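Local coordinates for uncharacterized protein Tfu_2867 (Thermobifida fusca, PDB 2QE6), which binds S-adenosylmethionine and is probably a methyltransferase with a Rossmann-like fold, its substrate not being known, at residues Q92-V97 against V107-I112. The protein carries 1 engineered substitution. Numbering follows the deposited sequence.
Sequences QNTHEV and VVYVDI. With SAM (S-adenosylmethionine), chain F.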
loop_
_atom_site.group_PDB
_atom_site.type_symbol
_atom_site.label_atom_id
_atom_site.label_comp_id
_atom_site.label_asym_id
_atom_site.label_seq_id
_atom_site.Cartn_x
_atom_site.Cartn_y
_atom_site.Cartn_z
ATOM N N GLN A 92 13.329 -0.682 2.769
ATOM C CA GLN A 92 13.176 -1.057 1.335
ATOM C C GLN A 92 11.911 -0.461 0.742
ATOM O O GLN A 92 10.830 -1.046 0.859
ATOM C CB GLN A 92 13.059 -2.569 1.144
ATOM C CG GLN A 92 14.360 -3.337 1.136
ATOM C CD GLN A 92 14.131 -4.821 0.873
ATOM O OE1 GLN A 92 13.432 -5.490 1.634
ATOM N NE2 GLN A 92 14.705 -5.333 -0.207
ATOM N N ASN A 93 12.034 0.681 0.083
ATOM C CA ASN A 93 10.870 1.364 -0.469
ATOM C C ASN A 93 10.694 0.994 -1.929
ATOM O O ASN A 93 11.636 0.507 -2.587
ATOM C CB ASN A 93 11.026 2.883 -0.349
ATOM C CG ASN A 93 11.158 3.349 1.082
ATOM O OD1 ASN A 93 10.264 3.124 1.890
ATOM N ND2 ASN A 93 12.265 3.999 1.400
ATOM N N THR A 94 9.502 1.280 -2.439
ATOM C CA THR A 94 9.118 0.978 -3.833
ATOM C C THR A 94 10.139 1.361 -4.876
ATOM O O THR A 94 10.533 0.508 -5.670
ATOM C CB THR A 94 7.790 1.628 -4.162
ATOM O OG1 THR A 94 6.840 1.149 -3.215
ATOM C CG2 THR A 94 7.328 1.302 -5.599
ATOM N N HIS A 95 10.587 2.616 -4.868
ATOM C CA HIS A 95 11.516 3.082 -5.895
ATOM C C HIS A 95 12.894 2.399 -5.824
ATOM O O HIS A 95 13.594 2.230 -6.837
ATOM C CB HIS A 95 11.622 4.609 -5.836
ATOM C CG HIS A 95 12.544 5.134 -4.781
ATOM N ND1 HIS A 95 12.149 5.336 -3.477
ATOM C CD2 HIS A 95 13.829 5.585 -4.859
ATOM C CE1 HIS A 95 13.143 5.855 -2.783
ATOM N NE2 HIS A 95 14.177 6.015 -3.596
ATOM N N GLU A 96 13.261 2.004 -4.615
ATOM C CA GLU A 96 14.506 1.287 -4.373
ATOM C C GLU A 96 14.418 -0.120 -4.951
ATOM O O GLU A 96 15.295 -0.569 -5.647
ATOM C CB GLU A 96 14.790 1.268 -2.863
ATOM C CG GLU A 96 15.159 2.665 -2.300
ATOM C CD GLU A 96 14.957 2.804 -0.775
ATOM O OE1 GLU A 96 14.499 1.844 -0.107
ATOM O OE2 GLU A 96 15.256 3.902 -0.255
ATOM N N VAL A 97 13.329 -0.817 -4.665
ATOM C CA VAL A 97 13.092 -2.102 -5.302
ATOM C C VAL A 97 13.031 -1.959 -6.830
ATOM O O VAL A 97 13.725 -2.677 -7.547
ATOM C CB VAL A 97 11.768 -2.719 -4.795
ATOM C CG1 VAL A 97 11.662 -4.139 -5.288
ATOM C CG2 VAL A 97 11.770 -2.678 -3.279
ATOM N N VAL A 107 8.752 6.426 -10.079
ATOM C CA VAL A 107 7.754 6.180 -9.032
ATOM C C VAL A 107 7.269 7.514 -8.488
ATOM O O VAL A 107 8.082 8.428 -8.211
ATOM C CB VAL A 107 8.318 5.299 -7.851
ATOM C CG1 VAL A 107 7.247 5.042 -6.806
ATOM C CG2 VAL A 107 8.844 3.950 -8.388
ATOM N N VAL A 108 5.952 7.629 -8.359
ATOM C CA VAL A 108 5.313 8.784 -7.772
ATOM C C VAL A 108 4.559 8.281 -6.554
ATOM O O VAL A 108 3.682 7.448 -6.682
ATOM C CB VAL A 108 4.345 9.470 -8.757
ATOM C CG1 VAL A 108 3.542 10.590 -8.028
ATOM C CG2 VAL A 108 5.116 10.009 -10.004
ATOM N N TYR A 109 4.952 8.765 -5.374
ATOM C CA TYR A 109 4.303 8.382 -4.141
ATOM C C TYR A 109 3.245 9.410 -3.732
ATOM O O TYR A 109 3.442 10.601 -3.873
ATOM C CB TYR A 109 5.303 8.293 -2.997
ATOM C CG TYR A 109 6.431 7.282 -3.072
ATOM C CD1 TYR A 109 6.242 5.944 -2.767
ATOM C CD2 TYR A 109 7.724 7.694 -3.352
ATOM C CE1 TYR A 109 7.333 5.012 -2.764
ATOM C CE2 TYR A 109 8.793 6.797 -3.341
ATOM C CZ TYR A 109 8.594 5.457 -3.044
ATOM O OH TYR A 109 9.722 4.625 -3.041
ATOM N N VAL A 110 2.141 8.941 -3.168
ATOM C CA VAL A 110 1.055 9.817 -2.732
ATOM C C VAL A 110 0.625 9.356 -1.346
ATOM O O VAL A 110 0.420 8.162 -1.139
ATOM C CB VAL A 110 -0.152 9.730 -3.705
ATOM C CG1 VAL A 110 -1.294 10.667 -3.274
ATOM C CG2 VAL A 110 0.338 10.050 -5.143
ATOM N N ASP A 111 0.552 10.290 -0.399
ATOM C CA ASP A 111 0.035 9.996 0.919
ATOM C C ASP A 111 -0.681 11.208 1.480
ATOM O O ASP A 111 -0.377 12.311 1.145
ATOM C CB ASP A 111 1.122 9.497 1.885
ATOM C CG ASP A 111 0.546 8.602 3.007
ATOM O OD1 ASP A 111 -0.021 9.121 3.981
ATOM O OD2 ASP A 111 0.673 7.372 2.935
ATOM N N ILE A 112 -1.656 10.953 2.328
ATOM C CA ILE A 112 -2.440 12.012 2.967
ATOM C C ILE A 112 -1.716 12.621 4.189
ATOM O O ILE A 112 -1.926 13.770 4.529
ATOM C CB ILE A 112 -3.855 11.480 3.363
ATOM C CG1 ILE A 112 -4.764 12.614 3.858
ATOM C CG2 ILE A 112 -3.747 10.343 4.399
ATOM C CD1 ILE A 112 -4.963 13.718 2.859
HETATM N N SAM F . 1.298 1.340 1.260
HETATM C CA SAM F . 2.193 1.152 2.469
HETATM C C SAM F . 2.407 -0.327 2.707
HETATM O O SAM F . 3.424 -0.722 3.266
HETATM O OXT SAM F . 1.543 -1.144 2.364
HETATM C CB SAM F . 1.677 1.739 3.796
HETATM C CG SAM F . 0.383 1.123 4.350
HETATM S SD SAM F . -0.334 1.954 5.806
HETATM C CE SAM F . 0.940 3.230 5.950
HETATM C "C5'" SAM F . -1.560 2.915 4.895
HETATM C "C4'" SAM F . -1.194 4.259 4.250
HETATM O "O4'" SAM F . -2.269 4.689 3.409
HETATM C "C3'" SAM F . -0.974 5.400 5.256
HETATM O "O3'" SAM F . 0.263 6.053 5.031
HETATM C "C2'" SAM F . -2.150 6.351 5.093
HETATM O "O2'" SAM F . -1.884 7.708 5.468
HETATM C "C1'" SAM F . -2.480 6.092 3.627
HETATM N N9 SAM F . -3.870 6.454 3.347
HETATM C C8 SAM F . -5.045 5.911 3.866
HETATM N N7 SAM F . -6.101 6.558 3.308
HETATM C C5 SAM F . -5.604 7.489 2.433
HETATM C C6 SAM F . -6.244 8.402 1.581
HETATM N N6 SAM F . -7.604 8.474 1.573
HETATM N N1 SAM F . -5.442 9.214 0.799
HETATM C C2 SAM F . -4.034 9.139 0.832
HETATM N N3 SAM F . -3.402 8.239 1.684
HETATM C C4 SAM F . -4.199 7.428 2.454
#
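Y109 reaches from strand 106-111 to the first turn of helix 94-101, where its hydroxyl meets H95. Together with strand 80-84 these elements form a beta-alpha-beta unit of the Rossmann-like methyltransferase fold, so the contact packs the crossover helix on its own sheet. From CB outward, the Y109 side chain meets a succession of partners. CG lies beside the backbone N, anti to the carbonyl carbon (chi1 -62°), and this sends the ring toward the helix start. One face of the ring is covered by V107, two residues back on the strand, whose CG1 sits 3.9 Å above the plane and over its centre. Farther out, Y109 CE1 lies 3.7 Å from CB of T94; the OG1 of that threonine is hydrogen-bonded to D83 of the neighbouring strand. At the tip, OH makes two hydrogen bonds with one residue, H95. The backbone N of H95 donates to Y109 OH over 2.8 Å, almost straight. H95 ND1 lies 2.6 Å from Y109 OH in a bond whose donor could be either partner. The imidazole turns back to the hydroxyl because its CG stands between the backbone N and carbonyl carbon (chi1 81°). The two rings meet rim to rim, their planes 84° apart. Next to this pair, V107 CG2 packs on CA and CB of H95, both at 3.8 Å, while its CG1 touches T94 CG2. At the far end of the same strand the ligand takes over: D111 OD1 accepts a hydrogen bond from ribose O2' of S-adenosylmethionine, and D111 OD2 accepts one from its O3' at 2.5 Å.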